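PDB 3ABF: 4-oxalocrotonate tautomerase from Thermus thermophilus, which belongs to the tautomerase family of small enzymes built on a beta-alpha-beta unit and assembles from six copies of one short chain. Local coordinates for residues V6-G11 and L43-R48. Numbering follows the deposited sequence.
Sequences VTLLEG and LYEVRR
V6 to L9 and L43 to V46 run side by side as parallel strands, their directions 29° apart, joined by four backbone hydrogen bonds: Y44 N to V6 O (2.8 Å), L8 N to Y44 O, V46 N to L8 O, and E10 N to V46 O, the last carrying the ladder one residue beyond strand 2-9. The paired side chains of V6 and L43, T7 and Y44, and L8 and E45 share a face at each step, whereas those of L9 and V46 diverge. T7 and Y44 lie alongside each other: OG1 of T7 meets the rim of the ring at CD1 (3.4 Å), close to the ring plane, while V46 CG1 sits over one face, offset toward the rim. Y44 swings its ring beside T7 because its CG stands opposite the backbone N (chi1 173°), and the methyl CG2 of T7 reaches both CD1 of Y44 and CG1 of V46. On the other face V6 CB touches L43 CD2 (3.8 Å), and L24 of helix 14-31 packs on V6. At the C-terminal end of the ladder, side chains and water add to the backbone pairing. CD2 of L9 rests on V46 CG2 (3.9 Å), whereas its CD1 lies centrally over the guanidinium of R48, 4.1 Å above the plane. OE2 of E45 accepts two water bonds; one water also donates to L9 O (2.7 Å) and the other accepts from G11 N, so that E45 is tied through water to the backbone where the chain leaves the strand. OE1 forms a salt bridge with K17 and accepts a hydrogen bond from Q50 of a neighbouring subunit, while OE1 of E10 forms a salt bridge to R47 of that subunit. An antiparallel ladder from V6 and T7 to another subunit extends the sheet. The pairing illustrates how a beta-alpha-beta crossover, here strand 2-9, helix 14-31 and strand 39-46, brings two parallel strands together in the tautomerase fold.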
loop_
_atom_site.group_PDB
_atom_site.type_symbol
_atom_site.label_atom_id
_atom_site.label_comp_id
_atom_site.label_asym_id
_atom_site.label_seq_id
_atom_site.Cartn_x
_atom_site.Cartn_y
_atom_site.Cartn_z
ATOM N N VAL A 6 4.194 -4.008 8.677
ATOM C CA VAL A 6 5.617 -4.312 8.691
ATOM C C VAL A 6 5.977 -5.089 7.440
ATOM O O VAL A 6 5.443 -6.170 7.205
ATOM C CB VAL A 6 5.997 -5.191 9.906
ATOM C CG1 VAL A 6 7.518 -5.388 9.960
ATOM C CG2 VAL A 6 5.458 -4.563 11.199
ATOM N N THR A 7 6.873 -4.544 6.629
ATOM C CA THR A 7 7.291 -5.253 5.431
ATOM C C THR A 7 8.636 -5.880 5.758
ATOM O O THR A 7 9.573 -5.187 6.143
ATOM C CB THR A 7 7.405 -4.302 4.233
ATOM O OG1 THR A 7 6.126 -3.702 3.990
ATOM C CG2 THR A 7 7.830 -5.057 2.984
ATOM N N LEU A 8 8.709 -7.207 5.645
ATOM C CA LEU A 8 9.938 -7.941 5.937
ATOM C C LEU A 8 9.961 -9.249 5.162
ATOM O O LEU A 8 8.933 -9.695 4.664
ATOM C CB LEU A 8 10.037 -8.247 7.436
ATOM C CG LEU A 8 9.056 -9.273 8.023
ATOM C CD1 LEU A 8 9.380 -9.473 9.490
ATOM C CD2 LEU A 8 7.609 -8.812 7.864
ATOM N N LEU A 9 11.134 -9.867 5.065
ATOM C CA LEU A 9 11.257 -11.124 4.344
ATOM C C LEU A 9 10.552 -12.221 5.110
ATOM O O LEU A 9 10.595 -12.251 6.344
ATOM C CB LEU A 9 12.730 -11.493 4.149
ATOM C CG LEU A 9 13.526 -10.668 3.131
ATOM C CD1 LEU A 9 14.997 -11.055 3.212
ATOM C CD2 LEU A 9 12.989 -10.913 1.719
ATOM N N GLU A 10 9.917 -13.126 4.366
ATOM C CA GLU A 10 9.195 -14.242 4.944
ATOM C C GLU A 10 10.173 -15.193 5.637
ATOM O O GLU A 10 11.340 -15.263 5.259
ATOM C CB GLU A 10 8.433 -14.986 3.839
ATOM C CG GLU A 10 7.450 -16.027 4.347
ATOM C CD GLU A 10 6.446 -16.468 3.282
ATOM O OE1 GLU A 10 5.584 -17.309 3.602
ATOM O OE2 GLU A 10 6.509 -15.977 2.131
ATOM N N GLY A 11 9.709 -15.911 6.653
ATOM C CA GLY A 11 10.599 -16.857 7.304
ATOM C C GLY A 11 10.817 -16.746 8.800
ATOM O O GLY A 11 11.253 -17.712 9.431
ATOM N N LEU A 43 1.630 -8.127 9.085
ATOM C CA LEU A 43 2.953 -8.523 8.672
ATOM C C LEU A 43 2.864 -8.839 7.192
ATOM O O LEU A 43 2.219 -9.810 6.780
ATOM C CB LEU A 43 3.436 -9.750 9.465
ATOM C CG LEU A 43 3.486 -9.565 10.990
ATOM C CD1 LEU A 43 4.095 -10.795 11.650
ATOM C CD2 LEU A 43 4.331 -8.347 11.330
ATOM N N TYR A 44 3.469 -7.974 6.395
ATOM C CA TYR A 44 3.501 -8.149 4.949
ATOM C C TYR A 44 4.836 -8.831 4.672
ATOM O O TYR A 44 5.854 -8.172 4.555
ATOM C CB TYR A 44 3.462 -6.792 4.258
ATOM C CG TYR A 44 3.659 -6.853 2.760
ATOM C CD1 TYR A 44 4.214 -5.771 2.071
ATOM C CD2 TYR A 44 3.328 -7.994 2.033
ATOM C CE1 TYR A 44 4.439 -5.827 0.705
ATOM C CE2 TYR A 44 3.560 -8.059 0.649
ATOM C CZ TYR A 44 4.115 -6.972 -0.000
ATOM O OH TYR A 44 4.363 -7.014 -1.358
ATOM N N GLU A 45 4.815 -10.157 4.588
ATOM C CA GLU A 45 6.025 -10.928 4.360
ATOM C C GLU A 45 6.260 -11.108 2.870
ATOM O O GLU A 45 5.400 -11.632 2.139
ATOM C CB GLU A 45 5.905 -12.293 5.050
ATOM C CG GLU A 45 5.790 -12.202 6.569
ATOM C CD GLU A 45 5.601 -13.560 7.221
ATOM O OE1 GLU A 45 4.448 -14.036 7.320
ATOM O OE2 GLU A 45 6.617 -14.163 7.617
ATOM N N VAL A 46 7.427 -10.680 2.417
ATOM C CA VAL A 46 7.737 -10.780 1.002
ATOM C C VAL A 46 8.765 -11.866 0.749
ATOM O O VAL A 46 9.640 -12.125 1.576
ATOM C CB VAL A 46 8.229 -9.433 0.445
ATOM C CG1 VAL A 46 7.236 -8.338 0.820
ATOM C CG2 VAL A 46 9.593 -9.106 0.983
ATOM N N ARG A 47 8.636 -12.518 -0.395
ATOM C CA ARG A 47 9.552 -13.584 -0.735
ATOM C C ARG A 47 10.833 -13.006 -1.298
ATOM O O ARG A 47 10.864 -11.873 -1.752
ATOM C CB ARG A 47 8.879 -14.553 -1.710
ATOM C CG ARG A 47 7.615 -15.178 -1.089
ATOM C CD ARG A 47 7.278 -16.506 -1.728
ATOM N NE ARG A 47 6.780 -16.344 -3.091
ATOM C CZ ARG A 47 5.536 -15.983 -3.391
ATOM N NH1 ARG A 47 5.172 -15.861 -4.663
ATOM N NH2 ARG A 47 4.657 -15.749 -2.418
ATOM N N ARG A 48 11.903 -13.786 -1.261
ATOM C CA ARG A 48 13.183 -13.299 -1.754
ATOM C C ARG A 48 13.206 -12.933 -3.229
ATOM O O ARG A 48 14.012 -12.102 -3.637
ATOM C CB ARG A 48 14.280 -14.314 -1.430
ATOM C CG ARG A 48 14.659 -14.312 0.049
ATOM C CD ARG A 48 15.757 -15.325 0.326
ATOM N NE ARG A 48 16.377 -15.133 1.634
ATOM C CZ ARG A 48 15.712 -15.136 2.782
ATOM N NH1 ARG A 48 16.355 -14.956 3.928
ATOM N NH2 ARG A 48 14.405 -15.310 2.786
HETATM O O HOH W 1 9.023 -13.206 8.292
HETATM O O HOH W 2 7.049 -16.699 8.145
#